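Side-chain contacts in glucosamine-6-phosphate deaminase (Thermotoga maritima, PDB 1J5X), which belongs to the SIS-domain family of alpha/beta proteins and is built on parallel beta-sheets flanked by helices: residues Y64-T69 with M166-L171; S71-R76 with D304-F309; F215-M220 with L228-K233. All coordinates share one frame; numbering follows the deposited sequence.

Contact 1 of 3, residues Y64-T69 with M166-L171; sequences YNLALT and MILLSL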
loop_
_atom_site.group_PDB
_atom_site.type_symbol
_atom_site.label_atom_id
_atom_site.label_comp_id
_atom_site.label_asym_id
_atom_site.label_seq_id
_atom_site.Cartn_x
_atom_site.Cartn_y
_atom_site.Cartn_z
ATOM N N TYR A 64 -5.995 2.959 -4.817
ATOM C CA TYR A 64 -5.564 4.352 -4.920
ATOM C C TYR A 64 -4.348 4.451 -4.033
ATOM O O TYR A 64 -3.386 5.166 -4.351
ATOM C CB TYR A 64 -6.645 5.342 -4.425
ATOM C CG TYR A 64 -6.089 6.730 -4.141
ATOM C CD1 TYR A 64 -5.718 7.588 -5.192
ATOM C CD2 TYR A 64 -5.826 7.113 -2.800
ATOM C CE1 TYR A 64 -5.062 8.814 -4.949
ATOM C CE2 TYR A 64 -5.142 8.367 -2.532
ATOM C CZ TYR A 64 -4.761 9.179 -3.625
ATOM O OH TYR A 64 -3.978 10.312 -3.421
ATOM N N ASN A 65 -4.389 3.805 -2.868
ATOM C CA ASN A 65 -3.193 3.884 -2.014
ATOM C C ASN A 65 -1.969 3.290 -2.689
ATOM O O ASN A 65 -0.827 3.771 -2.478
ATOM C CB ASN A 65 -3.437 3.180 -0.662
ATOM C CG ASN A 65 -4.543 3.870 0.136
ATOM O OD1 ASN A 65 -4.693 5.096 0.096
ATOM N ND2 ASN A 65 -5.295 3.089 0.881
ATOM N N LEU A 66 -2.183 2.252 -3.488
ATOM C CA LEU A 66 -1.137 1.576 -4.216
ATOM C C LEU A 66 -0.610 2.569 -5.278
ATOM O O LEU A 66 0.617 2.780 -5.413
ATOM C CB LEU A 66 -1.738 0.337 -4.867
ATOM C CG LEU A 66 -0.840 -0.530 -5.731
ATOM C CD1 LEU A 66 0.376 -0.909 -4.973
ATOM C CD2 LEU A 66 -1.644 -1.817 -6.214
ATOM N N ALA A 67 -1.531 3.219 -5.992
ATOM C CA ALA A 67 -1.208 4.214 -7.050
ATOM C C ALA A 67 -0.387 5.360 -6.446
ATOM O O ALA A 67 0.592 5.809 -7.024
ATOM C CB ALA A 67 -2.520 4.807 -7.655
ATOM N N LEU A 68 -0.786 5.825 -5.270
ATOM C CA LEU A 68 -0.051 6.898 -4.614
ATOM C C LEU A 68 1.376 6.439 -4.287
ATOM O O LEU A 68 2.356 7.133 -4.625
ATOM C CB LEU A 68 -0.746 7.310 -3.325
ATOM C CG LEU A 68 -0.035 8.386 -2.527
ATOM C CD1 LEU A 68 0.032 9.711 -3.332
ATOM C CD2 LEU A 68 -0.839 8.632 -1.234
ATOM N N THR A 69 1.492 5.271 -3.659
ATOM C CA THR A 69 2.809 4.753 -3.283
ATOM C C THR A 69 3.732 4.591 -4.485
ATOM O O THR A 69 4.883 5.055 -4.453
ATOM C CB THR A 69 2.674 3.411 -2.563
ATOM O OG1 THR A 69 1.746 3.580 -1.463
ATOM C CG2 THR A 69 4.088 2.991 -1.960
HETATM N N MSE A 166 2.451 -7.415 -3.637
HETATM C CA MSE A 166 2.977 -7.964 -4.858
HETATM C C MSE A 166 2.898 -7.073 -6.086
HETATM O O MSE A 166 3.806 -7.068 -6.922
HETATM C CB MSE A 166 2.335 -9.393 -5.116
HETATM C CG MSE A 166 2.648 -10.279 -3.958
HETATM SE SE MSE A 166 1.565 -11.999 -4.255
HETATM C CE MSE A 166 2.454 -13.052 -2.904
ATOM N N ILE A 167 1.835 -6.279 -6.230
ATOM C CA ILE A 167 1.769 -5.424 -7.403
ATOM C C ILE A 167 2.810 -4.281 -7.150
ATOM O O ILE A 167 3.531 -3.890 -8.069
ATOM C CB ILE A 167 0.346 -4.818 -7.587
ATOM C CG1 ILE A 167 -0.624 -5.965 -8.064
ATOM C CG2 ILE A 167 0.366 -3.695 -8.679
ATOM C CD1 ILE A 167 -2.076 -5.574 -7.940
ATOM N N LEU A 168 2.884 -3.816 -5.922
ATOM C CA LEU A 168 3.848 -2.711 -5.605
ATOM C C LEU A 168 5.294 -3.188 -5.909
ATOM O O LEU A 168 6.054 -2.490 -6.611
ATOM C CB LEU A 168 3.666 -2.281 -4.152
ATOM C CG LEU A 168 4.592 -1.128 -3.709
ATOM C CD1 LEU A 168 4.450 0.059 -4.686
ATOM C CD2 LEU A 168 4.300 -0.729 -2.277
ATOM N N LEU A 169 5.620 -4.362 -5.420
ATOM C CA LEU A 169 6.942 -4.928 -5.687
ATOM C C LEU A 169 7.186 -4.979 -7.175
ATOM O O LEU A 169 8.262 -4.585 -7.689
ATOM C CB LEU A 169 7.012 -6.325 -5.129
ATOM C CG LEU A 169 8.139 -7.207 -5.668
ATOM C CD1 LEU A 169 9.489 -6.576 -5.227
ATOM C CD2 LEU A 169 8.029 -8.585 -5.035
ATOM N N SER A 170 6.206 -5.484 -7.922
ATOM C CA SER A 170 6.405 -5.585 -9.362
ATOM C C SER A 170 6.648 -4.255 -10.081
ATOM O O SER A 170 7.524 -4.169 -10.970
ATOM C CB SER A 170 5.174 -6.275 -10.052
ATOM O OG SER A 170 4.882 -7.509 -9.412
ATOM N N LEU A 171 5.883 -3.225 -9.732
ATOM C CA LEU A 171 6.009 -1.955 -10.410
ATOM C C LEU A 171 7.279 -1.244 -9.917
ATOM O O LEU A 171 7.850 -0.561 -10.712
ATOM C CB LEU A 171 4.766 -1.061 -10.192
ATOM C CG LEU A 171 3.452 -1.692 -10.690
ATOM C CD1 LEU A 171 2.271 -0.723 -10.449
ATOM C CD2 LEU A 171 3.600 -2.050 -12.124
#

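Contact 2 of 3, residues S71-R76 with D304-F309; sequences SYYFER and DWKSAF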
loop_
_atom_site.group_PDB
_atom_site.type_symbol
_atom_site.label_atom_id
_atom_site.label_comp_id
_atom_site.label_asym_id
_atom_site.label_seq_id
_atom_site.Cartn_x
_atom_site.Cartn_y
_atom_site.Cartn_z
ATOM N N SER A 71 3.475 6.086 -7.412
ATOM C CA SER A 71 3.692 7.386 -8.081
ATOM C C SER A 71 4.950 8.067 -7.454
ATOM O O SER A 71 5.810 8.641 -8.175
ATOM C CB SER A 71 2.464 8.319 -7.954
ATOM O OG SER A 71 2.224 8.808 -6.642
ATOM N N TYR A 72 5.072 7.995 -6.139
ATOM C CA TYR A 72 6.270 8.622 -5.510
ATOM C C TYR A 72 7.526 7.918 -6.040
ATOM O O TYR A 72 8.525 8.555 -6.412
ATOM C CB TYR A 72 6.334 8.444 -3.989
ATOM C CG TYR A 72 5.448 9.329 -3.144
ATOM C CD1 TYR A 72 5.799 10.638 -2.876
ATOM C CD2 TYR A 72 4.286 8.836 -2.590
ATOM C CE1 TYR A 72 5.001 11.451 -2.071
ATOM C CE2 TYR A 72 3.497 9.603 -1.799
ATOM C CZ TYR A 72 3.850 10.919 -1.533
ATOM O OH TYR A 72 3.060 11.692 -0.715
ATOM N N TYR A 73 7.514 6.584 -6.023
ATOM C CA TYR A 73 8.693 5.837 -6.457
ATOM C C TYR A 73 9.069 6.068 -7.918
ATOM O O TYR A 73 10.268 6.174 -8.272
ATOM C CB TYR A 73 8.490 4.351 -6.185
ATOM C CG TYR A 73 9.784 3.553 -6.164
ATOM C CD1 TYR A 73 10.708 3.713 -5.132
ATOM C CD2 TYR A 73 10.097 2.680 -7.191
ATOM C CE1 TYR A 73 11.924 3.019 -5.127
ATOM C CE2 TYR A 73 11.300 1.970 -7.195
ATOM C CZ TYR A 73 12.223 2.144 -6.169
ATOM O OH TYR A 73 13.450 1.516 -6.201
ATOM N N PHE A 74 8.076 6.085 -8.792
ATOM C CA PHE A 74 8.361 6.365 -10.210
ATOM C C PHE A 74 9.005 7.725 -10.436
ATOM O O PHE A 74 9.972 7.859 -11.210
ATOM C CB PHE A 74 7.091 6.319 -11.061
ATOM C CG PHE A 74 6.924 5.018 -11.752
ATOM C CD1 PHE A 74 6.749 3.857 -11.012
ATOM C CD2 PHE A 74 6.905 4.951 -13.155
ATOM C CE1 PHE A 74 6.552 2.646 -11.646
ATOM C CE2 PHE A 74 6.711 3.737 -13.810
ATOM C CZ PHE A 74 6.534 2.588 -13.067
ATOM N N GLU A 75 8.473 8.735 -9.777
ATOM C CA GLU A 75 9.052 10.062 -9.904
ATOM C C GLU A 75 10.479 10.019 -9.336
ATOM O O GLU A 75 11.395 10.626 -9.904
ATOM C CB GLU A 75 8.266 11.094 -9.096
ATOM C CG GLU A 75 8.874 12.470 -9.205
ATOM C CD GLU A 75 8.065 13.612 -8.521
ATOM O OE1 GLU A 75 7.429 13.396 -7.471
ATOM O OE2 GLU A 75 8.106 14.745 -9.047
ATOM N N ARG A 76 10.658 9.311 -8.244
ATOM C CA ARG A 76 11.983 9.226 -7.587
ATOM C C ARG A 76 13.033 8.534 -8.469
ATOM O O ARG A 76 14.169 9.029 -8.652
ATOM C CB ARG A 76 11.861 8.451 -6.258
ATOM C CG ARG A 76 13.180 8.370 -5.447
ATOM C CD ARG A 76 13.070 7.596 -4.147
ATOM N NE ARG A 76 12.021 8.108 -3.242
ATOM C CZ ARG A 76 12.117 9.216 -2.513
ATOM N NH1 ARG A 76 13.231 9.969 -2.567
ATOM N NH2 ARG A 76 11.099 9.602 -1.723
ATOM N N ASP A 304 15.350 1.868 3.451
ATOM C CA ASP A 304 15.422 2.400 2.094
ATOM C C ASP A 304 14.019 2.249 1.486
ATOM O O ASP A 304 13.279 1.320 1.877
ATOM C CB ASP A 304 16.373 1.592 1.248
ATOM C CG ASP A 304 16.395 2.068 -0.151
ATOM O OD1 ASP A 304 15.959 1.281 -1.007
ATOM O OD2 ASP A 304 16.795 3.255 -0.385
ATOM N N TRP A 305 13.731 3.097 0.519
ATOM C CA TRP A 305 12.389 3.142 -0.119
ATOM C C TRP A 305 11.932 1.824 -0.718
ATOM O O TRP A 305 10.724 1.579 -0.778
ATOM C CB TRP A 305 12.334 4.206 -1.220
ATOM C CG TRP A 305 12.709 5.591 -0.674
ATOM C CD1 TRP A 305 13.780 6.369 -1.063
ATOM C CD2 TRP A 305 11.992 6.350 0.306
ATOM N NE1 TRP A 305 13.765 7.580 -0.388
ATOM C CE2 TRP A 305 12.678 7.597 0.460
ATOM C CE3 TRP A 305 10.843 6.111 1.081
ATOM C CZ2 TRP A 305 12.234 8.601 1.352
ATOM C CZ3 TRP A 305 10.416 7.114 1.974
ATOM C CH2 TRP A 305 11.119 8.355 2.091
ATOM N N LYS A 306 12.881 1.005 -1.176
ATOM C CA LYS A 306 12.531 -0.288 -1.775
ATOM C C LYS A 306 11.754 -1.198 -0.805
ATOM O O LYS A 306 11.058 -2.106 -1.247
ATOM C CB LYS A 306 13.807 -1.045 -2.233
ATOM C CG LYS A 306 14.415 -0.524 -3.568
ATOM C CD LYS A 306 15.583 -1.483 -3.998
ATOM C CE LYS A 306 16.474 -0.814 -5.092
ATOM N NZ LYS A 306 17.001 0.513 -4.712
ATOM N N SER A 307 11.895 -0.998 0.504
ATOM C CA SER A 307 11.182 -1.871 1.448
ATOM C C SER A 307 9.649 -1.565 1.462
ATOM O O SER A 307 8.912 -2.224 2.192
ATOM C CB SER A 307 11.721 -1.661 2.891
ATOM O OG SER A 307 11.529 -0.301 3.272
ATOM N N ALA A 308 9.210 -0.566 0.715
ATOM C CA ALA A 308 7.793 -0.188 0.718
ATOM C C ALA A 308 6.869 -1.366 0.465
ATOM O O ALA A 308 5.810 -1.428 1.111
ATOM C CB ALA A 308 7.504 0.939 -0.302
ATOM N N PHE A 309 7.278 -2.307 -0.401
ATOM C CA PHE A 309 6.398 -3.429 -0.716
ATOM C C PHE A 309 6.168 -4.431 0.444
ATOM O O PHE A 309 5.271 -5.301 0.380
ATOM C CB PHE A 309 6.864 -4.125 -1.976
ATOM C CG PHE A 309 8.076 -5.001 -1.776
ATOM C CD1 PHE A 309 9.362 -4.450 -1.885
ATOM C CD2 PHE A 309 7.936 -6.369 -1.440
ATOM C CE1 PHE A 309 10.483 -5.265 -1.659
ATOM C CE2 PHE A 309 9.031 -7.177 -1.218
ATOM C CZ PHE A 309 10.328 -6.634 -1.323
HETATM O O HOH W 1 15.522 2.645 -5.083
#

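Contact 3 of 3, residues F215-M220 with L228-K233; sequences FVFLGM and LESALK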
loop_
_atom_site.group_PDB
_atom_site.type_symbol
_atom_site.label_atom_id
_atom_site.label_comp_id
_atom_site.label_asym_id
_atom_site.label_seq_id
_atom_site.Cartn_x
_atom_site.Cartn_y
_atom_site.Cartn_z
ATOM N N PHE A 215 -5.688 4.038 16.131
ATOM C CA PHE A 215 -4.428 3.695 15.441
ATOM C C PHE A 215 -3.978 4.857 14.539
ATOM O O PHE A 215 -4.791 5.389 13.754
ATOM C CB PHE A 215 -4.624 2.474 14.560
ATOM C CG PHE A 215 -4.994 1.206 15.301
ATOM C CD1 PHE A 215 -4.875 1.125 16.690
ATOM C CD2 PHE A 215 -5.433 0.118 14.602
ATOM C CE1 PHE A 215 -5.215 -0.074 17.345
ATOM C CE2 PHE A 215 -5.773 -1.095 15.235
ATOM C CZ PHE A 215 -5.665 -1.176 16.610
ATOM N N VAL A 216 -2.679 5.178 14.589
ATOM C CA VAL A 216 -2.105 6.280 13.802
ATOM C C VAL A 216 -0.920 5.671 13.042
ATOM O O VAL A 216 -0.114 4.953 13.662
ATOM C CB VAL A 216 -1.626 7.376 14.756
ATOM C CG1 VAL A 216 -0.865 8.486 14.018
ATOM C CG2 VAL A 216 -2.845 7.965 15.537
ATOM N N PHE A 217 -0.852 5.896 11.726
ATOM C CA PHE A 217 0.227 5.370 10.876
ATOM C C PHE A 217 1.013 6.545 10.309
ATOM O O PHE A 217 0.464 7.402 9.615
ATOM C CB PHE A 217 -0.426 4.488 9.821
ATOM C CG PHE A 217 -1.120 3.297 10.436
ATOM C CD1 PHE A 217 -0.368 2.186 10.770
ATOM C CD2 PHE A 217 -2.500 3.309 10.722
ATOM C CE1 PHE A 217 -0.945 1.049 11.374
ATOM C CE2 PHE A 217 -3.114 2.186 11.341
ATOM C CZ PHE A 217 -2.335 1.054 11.657
ATOM N N LEU A 218 2.317 6.604 10.615
ATOM C CA LEU A 218 3.131 7.738 10.200
ATOM C C LEU A 218 4.232 7.319 9.252
ATOM O O LEU A 218 4.871 6.306 9.494
ATOM C CB LEU A 218 3.771 8.381 11.446
ATOM C CG LEU A 218 2.874 8.903 12.583
ATOM C CD1 LEU A 218 3.768 9.698 13.619
ATOM C CD2 LEU A 218 1.827 9.900 11.961
ATOM N N GLY A 219 4.437 8.076 8.188
ATOM C CA GLY A 219 5.542 7.749 7.269
ATOM C C GLY A 219 5.642 8.840 6.220
ATOM O O GLY A 219 4.641 9.508 5.930
HETATM N N MSE A 220 6.834 9.043 5.648
HETATM C CA MSE A 220 6.986 10.045 4.603
HETATM C C MSE A 220 7.046 9.457 3.200
HETATM O O MSE A 220 7.527 8.331 3.015
HETATM C CB MSE A 220 8.311 10.841 4.791
HETATM C CG MSE A 220 8.285 11.617 6.105
HETATM SE SE MSE A 220 10.055 12.584 6.109
HETATM C CE MSE A 220 9.664 13.985 7.517
ATOM N N LEU A 228 -1.156 5.179 4.561
ATOM C CA LEU A 228 -2.573 5.300 4.202
ATOM C C LEU A 228 -3.188 3.930 4.048
ATOM O O LEU A 228 -4.330 3.676 4.526
ATOM C CB LEU A 228 -2.781 6.026 2.883
ATOM C CG LEU A 228 -3.254 7.459 2.905
ATOM C CD1 LEU A 228 -3.650 7.747 1.427
ATOM C CD2 LEU A 228 -4.468 7.760 3.893
ATOM N N GLU A 229 -2.459 3.041 3.359
ATOM C CA GLU A 229 -2.919 1.688 3.151
ATOM C C GLU A 229 -3.013 0.984 4.542
ATOM O O GLU A 229 -4.011 0.283 4.817
ATOM C CB GLU A 229 -1.952 0.910 2.226
ATOM C CG GLU A 229 -2.260 -0.606 2.032
ATOM C CD GLU A 229 -3.636 -0.922 1.401
ATOM O OE1 GLU A 229 -4.398 0.031 1.109
ATOM O OE2 GLU A 229 -3.913 -2.116 1.208
ATOM N N SER A 230 -2.046 1.247 5.429
ATOM C CA SER A 230 -2.097 0.594 6.755
ATOM C C SER A 230 -3.412 0.983 7.502
ATOM O O SER A 230 -4.126 0.127 8.082
ATOM C CB SER A 230 -0.914 1.030 7.574
ATOM O OG SER A 230 0.267 0.429 7.019
ATOM N N ALA A 231 -3.727 2.258 7.492
ATOM C CA ALA A 231 -4.947 2.689 8.171
ATOM C C ALA A 231 -6.161 2.027 7.582
ATOM O O ALA A 231 -7.060 1.575 8.316
ATOM C CB ALA A 231 -5.059 4.243 8.124
ATOM N N LEU A 232 -6.191 1.880 6.263
ATOM C CA LEU A 232 -7.365 1.297 5.648
ATOM C C LEU A 232 -7.519 -0.178 6.046
ATOM O O LEU A 232 -8.656 -0.700 6.238
ATOM C CB LEU A 232 -7.277 1.451 4.112
ATOM C CG LEU A 232 -8.399 0.758 3.346
ATOM C CD1 LEU A 232 -9.675 1.468 3.765
ATOM C CD2 LEU A 232 -8.273 0.876 1.831
ATOM N N LYS A 233 -6.393 -0.893 6.163
ATOM C CA LYS A 233 -6.497 -2.307 6.569
ATOM C C LYS A 233 -7.113 -2.410 7.953
ATOM O O LYS A 233 -7.944 -3.301 8.191
ATOM C CB LYS A 233 -5.115 -2.986 6.600
ATOM C CG LYS A 233 -4.260 -2.900 5.333
ATOM C CD LYS A 233 -4.831 -3.613 4.116
ATOM C CE LYS A 233 -5.996 -2.811 3.407
ATOM N NZ LYS A 233 -6.102 -3.165 1.928
#

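Contact 1 of 3, residues Y64-T69 with M166-L171
I167 meets L66 where two helices of the SIS domain's alpha/beta layers, 62-78 and 162-179, run side by side, their local axes 10.4 Å apart and inclined by 24°. F107 of strand 102-107 touches both residues, so the helix pair lies against the parallel five-stranded sheet. The CG2 methyl of I167, on its branched CB, faces CD2 of L66 at 3.7 Å, the two side chains crossing at about a right angle. One residue on, L168 points into the seam. Its CB lies 3.7 Å from CD1 of L66, and these two leucines slide past each other in opposite directions, so that the CD1 branch of L66 lies against the stem of L168. Farther out, CD2 of L168 comes within 3.7 Å of CG2 of T69. Threonine suits this place because it splits its roles: with chi1 at -53°, the methyl turns to the leucine while OG1 gives its proton to N65 O at 2.8 Å. That carbonyl oxygen also accepts from T69 N, which reaches it from the opposite face of its plane.

Contact 2 of 3, residues S71-R76 with D304-F309
R76 lays its guanidinium flat on the indole of W305, joining helix 62-78 to the loop between strand 289-293 and helix 313-326. From CB, which points at that loop, the chain runs extended through CG to CD, and CD reaches W305 CD1 at 3.4 Å. There it bends (chi3 -56°), swinging the flat head over the indole. NE sits 3.3 Å from W305 CD1, CZ lies over W305 NE1 at 3.1 Å, and NH1 is 3.3 Å from NE1, two donors that do not hydrogen-bond. NH2 lies over the CE2-CZ2 bond of the six-membered ring, offset toward the rim, 3.4 Å from each atom. The planes are only 12° apart. E222 of helix 222-238 forms a salt bridge with R76 NE, which probably helps fix the turn of the head, while F223 meets W305 edge-to-face. Beside this stack, W305 CB comes up to the edge of the Y73 ring. The Y73 hydroxyl rests 3.5 Å from CG of K306, hydrogen-bonds D176, and takes a proton from a water that accepts from K306 NZ. The tryptophan thus offers its electron-rich face to the positive head in a cation-pi stack, and E222 probably offsets the charge.

Contact 3 of 3, residues F215-M220 with L228-K233
F217 presses its ring against S230 and A231, packing strand 214-218 on helix 222-238 inside the beta-alpha-beta unit that strand 241-245 completes. S230 CB stands over one face of the ring, offset toward the rim, 3.4 Å from CD1; lying 3.8 Å from the ring centroid and 24° off the ring normal, it makes a CH-pi contact. On the same side of the ring, approaching obliquely, A231 CA lies 3.6 Å from CD2 of F217, and A231 CB is 3.8 Å from that atom. Small residues suit the helix here, since they bring its backbone close enough for the broad phenyl to lie against it.

What positions these groups lies one shell out. S230 OG turns back to hydrogen-bond V226 O, so its CB remains to meet the ring. A315 of helix 313-326 touches both F217 and S230, and backbone bonds tie F217 to E243 of the neighbouring strand. Farther round the helix, on the side of helix 62-78, E229 and K233 form a buried salt bridge, NZ to OE2 at 2.5 Å. E229 OE1 also accepts from N65 ND2, while K233 NZ bonds M160 O and S62 OG.

Toward its own sheet the helix is instead lined by small residues, S230 presenting its CB. A phenyl face and two small residues thus make a close, nonpolar interface, its one buried hydroxyl satisfied by V226 O within the helix.

How the contacts relate
Contacts 1 and 3 lie in the core, while contact 2 is only partly buried, and the chemistry follows: aliphatic branches meet in contact 1, a phenyl meets small residues in contact 3, and a charged head stacks on an indole in contact 2. Helix 62-78 serves both contacts 1 and 2, whose centres are 9 Å apart; F309 and A308 pack on L168 and L169 between them. Contact 2 joins that helix to the loop after strand 289-293 of the other, four-stranded sheet, whereas contacts 1 and 3 each lie within one half, linked where L228 of helix 222-238 lies on N65 and L68. M220 O packs against W305 of contact 2.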